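Local structure of putative MCP-type signal transduction protein (Campylobacter jejuni subsp. jejuni serotype O:2, 4WY9) at residues V148-P153 and K273-S278; G32-L37 and I183-D188; D14-I19 and V281-P286. The protein is the periplasmic sensory part of the chemoreceptor Tlp1, a tandem-PAS module that probably senses chemotactic signals for the cell, perhaps by an indirect route of ligand recognition. One frame throughout, in Å; residues are numbered along the deposited sequence.

Contact 1: residues V148-P153 and K273-S278; sequences VYIGRP and KVQDSS
V274 opens the contact with its CG1 branch, which lies 3.6 Å from I150 CD1, the two side chains crossing at about a right angle. V274 also starts a type II' beta turn that ends at S277, with Q275 and D276 at its corners; phi/psi of 52/-120° at Q275 meets the first-corner requirement. Q275 is bent at chi2, which lays the amide end across V148: CD and OE1 both come within van der Waals range of V148 CG2. OE1 meanwhile accepts from water 1, which takes the V148 N-H and donates to D276 OD2 as well. D276 does not bond 148-153 directly. Two further waters do the work: water 3 lies 2.6 Å from D276 OD2, water 2 accepts from D276 N at 2.9 Å, and both donate to V148 O. Hydrogen bonding between the segments thus runs through water, one bridge at V148 N and two at V148 O. S277 holds OG between its own N and carbonyl carbon (chi1 71°), from where it reaches V274 O at 2.8 Å, in the carbonyl plane and on a lone pair; S277 N adds a second bond to that oxygen, and W279 NE1 also bonds to OG. OG itself lies 3.7 Å from I150 CG2, a methyl on which S277 CB packs too, at 4.0 Å. The hairpin turn between strands 264-274 and 277-286 is thereby set against the edge of the first PDC sensor domain, where 149-150 pairs with strand 163-173, while helix 8-51 supplies F31, I35 and K39 to pack against the valines and I150.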
loop_
_atom_site.group_PDB
_atom_site.type_symbol
_atom_site.label_atom_id
_atom_site.label_comp_id
_atom_site.label_asym_id
_atom_site.label_seq_id
_atom_site.Cartn_x
_atom_site.Cartn_y
_atom_site.Cartn_z
ATOM N N VAL A 148 -2.245 -1.190 13.151
ATOM C CA VAL A 148 -1.632 -0.532 12.022
ATOM C C VAL A 148 -2.742 -0.113 11.096
ATOM O O VAL A 148 -3.653 -0.905 10.827
ATOM C CB VAL A 148 -0.636 -1.455 11.295
ATOM C CG1 VAL A 148 0.017 -0.734 10.142
ATOM C CG2 VAL A 148 0.400 -2.005 12.277
ATOM N N TYR A 149 -2.694 1.122 10.591
ATOM C CA TYR A 149 -3.744 1.665 9.735
ATOM C C TYR A 149 -3.276 1.609 8.295
ATOM O O TYR A 149 -2.244 2.166 7.946
ATOM C CB TYR A 149 -4.083 3.076 10.182
ATOM C CG TYR A 149 -4.674 3.134 11.550
ATOM C CD1 TYR A 149 -3.878 2.910 12.699
ATOM C CD2 TYR A 149 -6.028 3.366 11.767
ATOM C CE1 TYR A 149 -4.404 2.943 13.950
ATOM C CE2 TYR A 149 -6.546 3.406 13.044
ATOM C CZ TYR A 149 -5.748 3.175 14.146
ATOM O OH TYR A 149 -6.275 3.214 15.417
ATOM N N ILE A 150 -4.045 0.918 7.452
ATOM C CA ILE A 150 -3.662 0.701 6.067
ATOM C C ILE A 150 -4.758 1.182 5.138
ATOM O O ILE A 150 -5.934 0.841 5.330
ATOM C CB ILE A 150 -3.343 -0.770 5.801
ATOM C CG1 ILE A 150 -2.173 -1.196 6.719
ATOM C CG2 ILE A 150 -2.965 -1.019 4.338
ATOM C CD1 ILE A 150 -1.727 -2.587 6.546
ATOM N N GLY A 151 -4.401 2.013 4.177
ATOM C CA GLY A 151 -5.369 2.605 3.287
ATOM C C GLY A 151 -5.770 1.764 2.111
ATOM O O GLY A 151 -5.344 0.618 1.976
ATOM N N ARG A 152 -6.613 2.328 1.250
ATOM C CA ARG A 152 -6.938 1.748 -0.045
ATOM C C ARG A 152 -5.984 2.377 -1.077
ATOM O O ARG A 152 -5.316 3.388 -0.783
ATOM C CB ARG A 152 -8.401 1.958 -0.380
ATOM C CG ARG A 152 -8.867 3.408 -0.317
ATOM C CD ARG A 152 -9.981 3.684 -1.316
ATOM N NE ARG A 152 -9.427 3.614 -2.669
ATOM C CZ ARG A 152 -10.111 3.843 -3.769
ATOM N NH1 ARG A 152 -11.417 4.114 -3.680
ATOM N NH2 ARG A 152 -9.493 3.693 -4.950
ATOM N N PRO A 153 -5.942 1.846 -2.305
ATOM C CA PRO A 153 -5.132 2.488 -3.327
ATOM C C PRO A 153 -5.649 3.877 -3.650
ATOM O O PRO A 153 -6.853 4.056 -3.843
ATOM C CB PRO A 153 -5.249 1.536 -4.528
ATOM C CG PRO A 153 -5.574 0.231 -3.904
ATOM C CD PRO A 153 -6.500 0.572 -2.799
ATOM N N LYS A 273 -4.336 -11.383 3.974
ATOM C CA LYS A 273 -4.576 -10.325 4.907
ATOM C C LYS A 273 -3.280 -9.659 5.257
ATOM O O LYS A 273 -2.240 -10.301 5.339
ATOM C CB LYS A 273 -5.264 -10.825 6.179
ATOM C CG LYS A 273 -6.715 -11.280 5.986
ATOM C CD LYS A 273 -7.214 -11.935 7.241
ATOM C CE LYS A 273 -8.072 -13.167 6.912
ATOM N NZ LYS A 273 -8.408 -13.987 8.093
ATOM N N VAL A 274 -3.356 -8.356 5.475
ATOM C CA VAL A 274 -2.251 -7.567 5.933
ATOM C C VAL A 274 -2.780 -6.731 7.069
ATOM O O VAL A 274 -3.489 -5.747 6.851
ATOM C CB VAL A 274 -1.670 -6.675 4.814
ATOM C CG1 VAL A 274 -0.587 -5.801 5.358
ATOM C CG2 VAL A 274 -1.152 -7.517 3.643
ATOM N N GLN A 275 -2.437 -7.116 8.306
ATOM C CA GLN A 275 -3.010 -6.495 9.507
ATOM C C GLN A 275 -4.525 -6.528 9.376
ATOM O O GLN A 275 -5.118 -7.596 9.221
ATOM C CB GLN A 275 -2.425 -5.092 9.718
ATOM C CG GLN A 275 -0.950 -5.082 9.982
ATOM C CD GLN A 275 -0.602 -5.546 11.385
ATOM O OE1 GLN A 275 -1.360 -5.326 12.349
ATOM N NE2 GLN A 275 0.549 -6.179 11.513
ATOM N N ASP A 276 -5.176 -5.376 9.385
ATOM C CA ASP A 276 -6.652 -5.334 9.305
ATOM C C ASP A 276 -7.136 -5.101 7.863
ATOM O O ASP A 276 -8.329 -4.918 7.629
ATOM C CB ASP A 276 -7.206 -4.241 10.224
ATOM C CG ASP A 276 -6.892 -4.503 11.671
ATOM O OD1 ASP A 276 -7.155 -5.661 12.103
ATOM O OD2 ASP A 276 -6.363 -3.597 12.356
ATOM N N SER A 277 -6.210 -5.086 6.902
ATOM C CA SER A 277 -6.590 -4.907 5.497
ATOM C C SER A 277 -6.587 -6.238 4.780
ATOM O O SER A 277 -5.987 -7.215 5.230
ATOM C CB SER A 277 -5.657 -3.903 4.787
ATOM O OG SER A 277 -4.370 -4.412 4.583
ATOM N N SER A 278 -7.256 -6.297 3.648
ATOM C CA SER A 278 -7.446 -7.534 2.897
ATOM C C SER A 278 -7.212 -7.276 1.448
ATOM O O SER A 278 -7.774 -6.316 0.888
ATOM C CB SER A 278 -8.833 -8.092 3.131
ATOM O OG SER A 278 -9.093 -8.352 4.502
HETATM O O HOH W 1 -3.649 -3.699 12.990
HETATM O O HOH W 2 -4.500 -2.587 8.897
HETATM O O HOH W 3 -6.292 -0.978 11.968
#

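Contact 2: residues G32-L37 and I183-D188; sequences GEMIAL and IGMTLD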
loop_
_atom_site.group_PDB
_atom_site.type_symbol
_atom_site.label_atom_id
_atom_site.label_comp_id
_atom_site.label_asym_id
_atom_site.label_seq_id
_atom_site.Cartn_x
_atom_site.Cartn_y
_atom_site.Cartn_z
ATOM N N GLY A 32 4.725 -6.810 4.826
ATOM C CA GLY A 32 5.189 -7.199 6.137
ATOM C C GLY A 32 6.466 -6.509 6.527
ATOM O O GLY A 32 6.630 -6.104 7.685
ATOM N N GLU A 33 7.385 -6.367 5.591
ATOM C CA GLU A 33 8.641 -5.671 5.841
ATOM C C GLU A 33 8.378 -4.218 6.162
ATOM O O GLU A 33 8.967 -3.676 7.112
ATOM C CB GLU A 33 9.589 -5.815 4.661
ATOM C CG GLU A 33 10.148 -7.200 4.515
ATOM C CD GLU A 33 11.105 -7.320 3.350
ATOM O OE1 GLU A 33 11.747 -6.317 3.000
ATOM O OE2 GLU A 33 11.246 -8.426 2.792
ATOM N N MET A 34 7.534 -3.553 5.382
ATOM C CA MET A 34 7.232 -2.150 5.645
ATOM C C MET A 34 6.618 -1.971 6.996
ATOM O O MET A 34 7.023 -1.077 7.764
ATOM C CB MET A 34 6.282 -1.625 4.606
ATOM C CG MET A 34 6.862 -1.512 3.257
ATOM S SD MET A 34 5.641 -0.870 2.122
ATOM C CE MET A 34 5.231 0.665 2.940
ATOM N N ILE A 35 5.660 -2.822 7.332
ATOM C CA ILE A 35 4.954 -2.715 8.597
ATOM C C ILE A 35 5.888 -2.945 9.782
ATOM O O ILE A 35 5.796 -2.250 10.806
ATOM C CB ILE A 35 3.768 -3.686 8.627
ATOM C CG1 ILE A 35 2.700 -3.195 7.657
ATOM C CG2 ILE A 35 3.196 -3.824 9.998
ATOM C CD1 ILE A 35 1.708 -4.222 7.260
ATOM N N ALA A 36 6.808 -3.896 9.664
ATOM C CA ALA A 36 7.748 -4.135 10.746
ATOM C C ALA A 36 8.618 -2.898 11.000
ATOM O O ALA A 36 8.924 -2.563 12.149
ATOM C CB ALA A 36 8.591 -5.350 10.466
ATOM N N LEU A 37 9.028 -2.219 9.929
ATOM C CA LEU A 37 9.831 -1.014 10.109
ATOM C C LEU A 37 8.970 0.068 10.775
ATOM O O LEU A 37 9.412 0.791 11.653
ATOM C CB LEU A 37 10.428 -0.523 8.797
ATOM C CG LEU A 37 11.489 -1.381 8.142
ATOM C CD1 LEU A 37 12.064 -0.630 6.966
ATOM C CD2 LEU A 37 12.563 -1.724 9.130
ATOM N N ILE A 183 3.302 8.350 12.411
ATOM C CA ILE A 183 4.451 7.961 11.597
ATOM C C ILE A 183 3.942 6.985 10.536
ATOM O O ILE A 183 3.270 5.993 10.861
ATOM C CB ILE A 183 5.602 7.369 12.450
ATOM C CG1 ILE A 183 6.828 7.044 11.611
ATOM C CG2 ILE A 183 5.138 6.139 13.251
ATOM C CD1 ILE A 183 7.617 8.219 11.170
ATOM N N GLY A 184 4.201 7.271 9.278
ATOM C CA GLY A 184 3.703 6.439 8.218
ATOM C C GLY A 184 4.631 6.305 7.044
ATOM O O GLY A 184 5.672 6.969 6.963
ATOM N N MET A 185 4.227 5.448 6.117
ATOM C CA MET A 185 4.971 5.145 4.930
ATOM C C MET A 185 4.053 5.059 3.713
ATOM O O MET A 185 2.890 4.651 3.861
ATOM C CB MET A 185 5.706 3.813 5.055
ATOM C CG MET A 185 6.601 3.708 6.248
ATOM S SD MET A 185 6.900 1.963 6.521
ATOM C CE MET A 185 8.039 1.958 7.828
ATOM N N THR A 186 4.593 5.376 2.554
ATOM C CA THR A 186 3.888 5.273 1.295
ATOM C C THR A 186 4.580 4.293 0.393
ATOM O O THR A 186 5.772 4.446 0.138
ATOM C CB THR A 186 3.778 6.633 0.564
ATOM O OG1 THR A 186 3.232 7.607 1.429
ATOM C CG2 THR A 186 2.939 6.512 -0.668
ATOM N N LEU A 187 3.825 3.314 -0.125
ATOM C CA LEU A 187 4.285 2.407 -1.160
ATOM C C LEU A 187 3.730 2.866 -2.497
ATOM O O LEU A 187 2.520 3.048 -2.632
ATOM C CB LEU A 187 3.839 0.982 -0.864
ATOM C CG LEU A 187 4.069 -0.094 -1.923
ATOM C CD1 LEU A 187 5.522 -0.311 -2.199
ATOM C CD2 LEU A 187 3.400 -1.396 -1.470
ATOM N N ASP A 188 4.619 3.090 -3.455
ATOM C CA ASP A 188 4.246 3.375 -4.834
ATOM C C ASP A 188 4.021 2.054 -5.559
ATOM O O ASP A 188 4.934 1.243 -5.671
ATOM C CB ASP A 188 5.333 4.206 -5.505
ATOM C CG ASP A 188 5.031 4.598 -6.939
ATOM O OD1 ASP A 188 4.168 3.990 -7.605
ATOM O OD2 ASP A 188 5.711 5.522 -7.429
#
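Two chi3 torsions shape the meeting of M34 and M185. M34 runs straight out from the helix, extended at chi2, and then bends at chi3 (57°), turning its methyl to the strand; M185 stays extended beyond CG (chi3 175°) and so carries its own methyl to the helix backbone. The two thioethers slide past each other in opposite directions. The M34 methyl reaches the root of the other chain, with CE 3.8 Å from M185 CB, while the M185 sulfur passes M34 CB, SD to CB being 4.1 Å, and its methyl goes on to the helix backbone. This fit matches the register, since M34 and M185 have the closest CA atoms of the two segments, 7.7 Å apart.

Beyond that pair, the M185 methyl enters between main chain and side chain of the helix. Its CE touches residues i and i+3, lying 3.2 Å from M34 O and 3.6 Å from L37 CB. The M34 sulfur serves the next inward-facing strand residue: SD sits 3.9 Å from L187 CB, and the two side chains cross at about a right angle. T186, between M185 and L187, points the other way, and its hydroxyl is hydrogen-bonded to N167. The contact is mainly thioether and aliphatic, with M34 O the polar atom that M185 meets.

Helix and strand segments run nearly antiparallel, at 159°, with axes 9.2 Å apart. Backbone hydrogen bonds hold the strand in the sheet of the first PDC sensor domain, M185 with V168 of 163-173 on one flank and G184 with Y80 of 78-83 on the other. The long helix 8-51 lies along the face bearing M185 and L187, and its N38 also touches M185.

Contact 3: residues D14-I19 and V281-P286; sequences DILASI and VLVTAP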
loop_
_atom_site.group_PDB
_atom_site.type_symbol
_atom_site.label_atom_id
_atom_site.label_comp_id
_atom_site.label_asym_id
_atom_site.label_seq_id
_atom_site.Cartn_x
_atom_site.Cartn_y
_atom_site.Cartn_z
ATOM N N ASP A 14 -4.538 -25.179 -12.334
ATOM C CA ASP A 14 -3.497 -25.390 -11.344
ATOM C C ASP A 14 -2.373 -24.387 -11.534
ATOM O O ASP A 14 -1.788 -23.890 -10.565
ATOM C CB ASP A 14 -2.945 -26.816 -11.422
ATOM C CG ASP A 14 -3.925 -27.863 -10.949
ATOM O OD1 ASP A 14 -4.878 -27.538 -10.241
ATOM O OD2 ASP A 14 -3.708 -29.055 -11.287
ATOM N N ILE A 15 -2.033 -24.108 -12.769
ATOM C CA ILE A 15 -0.987 -23.127 -13.081
ATOM C C ILE A 15 -1.399 -21.755 -12.570
ATOM O O ILE A 15 -0.595 -21.049 -11.922
ATOM C CB ILE A 15 -0.683 -23.092 -14.587
ATOM C CG1 ILE A 15 0.027 -24.367 -15.006
ATOM C CG2 ILE A 15 0.138 -21.876 -14.981
ATOM C CD1 ILE A 15 0.003 -24.649 -16.503
ATOM N N LEU A 16 -2.624 -21.351 -12.843
ATOM C CA LEU A 16 -3.088 -20.033 -12.403
ATOM C C LEU A 16 -3.089 -19.928 -10.871
ATOM O O LEU A 16 -2.697 -18.887 -10.303
ATOM C CB LEU A 16 -4.453 -19.717 -12.967
ATOM C CG LEU A 16 -4.510 -19.438 -14.453
ATOM C CD1 LEU A 16 -5.969 -19.317 -14.894
ATOM C CD2 LEU A 16 -3.761 -18.154 -14.799
ATOM N N ALA A 17 -3.499 -20.988 -10.181
ATOM C CA ALA A 17 -3.455 -20.981 -8.717
ATOM C C ALA A 17 -2.022 -20.792 -8.222
ATOM O O ALA A 17 -1.759 -20.039 -7.278
ATOM C CB ALA A 17 -4.056 -22.247 -8.171
ATOM N N SER A 18 -1.078 -21.462 -8.885
ATOM C CA SER A 18 0.333 -21.376 -8.488
ATOM C C SER A 18 0.877 -19.954 -8.711
ATOM O O SER A 18 1.544 -19.387 -7.843
ATOM C CB SER A 18 1.176 -22.394 -9.262
ATOM O OG SER A 18 2.548 -22.341 -8.909
ATOM N N ILE A 19 0.565 -19.379 -9.863
ATOM C CA ILE A 19 1.050 -18.059 -10.245
ATOM C C ILE A 19 0.532 -17.025 -9.242
ATOM O O ILE A 19 1.292 -16.145 -8.762
ATOM C CB ILE A 19 0.572 -17.663 -11.685
ATOM C CG1 ILE A 19 1.295 -18.482 -12.726
ATOM C CG2 ILE A 19 0.721 -16.171 -11.958
ATOM C CD1 ILE A 19 0.718 -18.336 -14.117
ATOM N N VAL A 281 -4.622 -11.151 -5.221
ATOM C CA VAL A 281 -4.083 -11.185 -6.548
ATOM C C VAL A 281 -5.038 -11.975 -7.417
ATOM O O VAL A 281 -5.455 -13.073 -7.043
ATOM C CB VAL A 281 -2.658 -11.788 -6.618
ATOM C CG1 VAL A 281 -2.165 -11.852 -8.047
ATOM C CG2 VAL A 281 -1.717 -10.976 -5.754
ATOM N N LEU A 282 -5.390 -11.406 -8.562
ATOM C CA LEU A 282 -6.244 -12.008 -9.584
ATOM C C LEU A 282 -5.392 -12.190 -10.813
ATOM O O LEU A 282 -4.774 -11.249 -11.302
ATOM C CB LEU A 282 -7.441 -11.092 -9.866
ATOM C CG LEU A 282 -8.500 -11.467 -10.911
ATOM C CD1 LEU A 282 -9.789 -10.701 -10.703
ATOM C CD2 LEU A 282 -7.987 -11.185 -12.302
ATOM N N VAL A 283 -5.380 -13.396 -11.378
ATOM C CA VAL A 283 -4.691 -13.650 -12.628
ATOM C C VAL A 283 -5.606 -14.433 -13.554
ATOM O O VAL A 283 -6.226 -15.423 -13.131
ATOM C CB VAL A 283 -3.349 -14.401 -12.446
ATOM C CG1 VAL A 283 -2.687 -14.654 -13.789
ATOM C CG2 VAL A 283 -2.421 -13.598 -11.570
ATOM N N THR A 284 -5.696 -13.996 -14.803
ATOM C CA THR A 284 -6.546 -14.641 -15.783
ATOM C C THR A 284 -5.772 -15.268 -16.924
ATOM O O THR A 284 -4.612 -14.907 -17.213
ATOM C CB THR A 284 -7.528 -13.670 -16.385
ATOM O OG1 THR A 284 -6.840 -12.778 -17.258
ATOM C CG2 THR A 284 -8.287 -12.909 -15.331
ATOM N N ALA A 285 -6.440 -16.212 -17.594
ATOM C CA ALA A 285 -6.009 -16.800 -18.862
ATOM C C ALA A 285 -7.234 -16.913 -19.752
ATOM O O ALA A 285 -8.129 -17.691 -19.449
ATOM C CB ALA A 285 -5.363 -18.160 -18.651
ATOM N N PRO A 286 -7.308 -16.107 -20.839
ATOM C CA PRO A 286 -8.434 -16.304 -21.788
ATOM C C PRO A 286 -8.492 -17.739 -22.254
ATOM O O PRO A 286 -7.460 -18.317 -22.616
ATOM C CB PRO A 286 -8.115 -15.340 -22.935
ATOM C CG PRO A 286 -7.305 -14.275 -22.271
ATOM C CD PRO A 286 -6.449 -14.994 -21.264
#
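L16 and I19 of the long helix 8-51 pack on V283 and A285 in the second PAS-like module, whose antiparallel five-stranded sheet has 277-286 as its central strand. The segments are nearly antiparallel: their axes make an angle of 150° and approach to 8.5 Å, with L16 opposite V283 in register.

Aliphatic packing carries the contact. L16 divides its fork between two strand residues: CD2 meets V283 CG1 at 3.8 Å, whereas CD1 reaches A285 CB at 4.0 Å. Chi1 (-71°), which sets CG anti to the carbonyl carbon, and chi2 (173°) together present both methyls to the strand. One helical turn later, I19 crosses V283 at about a right angle, so the valine sits between residues i and i+3 of the helix.

Polar interactions belong to the backbones and to the far side of the sheet. Within the helix, S18 N and I19 N bond to the carbonyls of D14 and I15. T284 points away from the helix and bonds through OG1 to L208 N, just before strand 209-213. The strand itself is paired by backbone hydrogen bonds, V283 with A268 and L282 with V210, while Y266 and A268 of 264-274 extend the surface under L16.

The I19 branch anti to its backbone N places CG2 4.1 Å from V283 CG2.

Helix 8-51 joins both modules: contact 3 packs its early part on the second sheet, contact 2 a later part on the first. Both are buried helix-on-strand packings with nearly antiparallel segments, one centred on leucine, isoleucine, valine and alanine, the other on two methionines; the centres of contact 2 and contact 3 lie about 28 Å apart. Contact 1 differs in kind. It is partly buried, joins the hairpin turn of one module to the edge of the other, and mixes a small apolar patch with bridging waters. Contacts 1 and 2 meet at I35, whose CD1 is 3.4 Å from V274 CG1, whereas contacts 1 and 3 share strand 277-286 without touching.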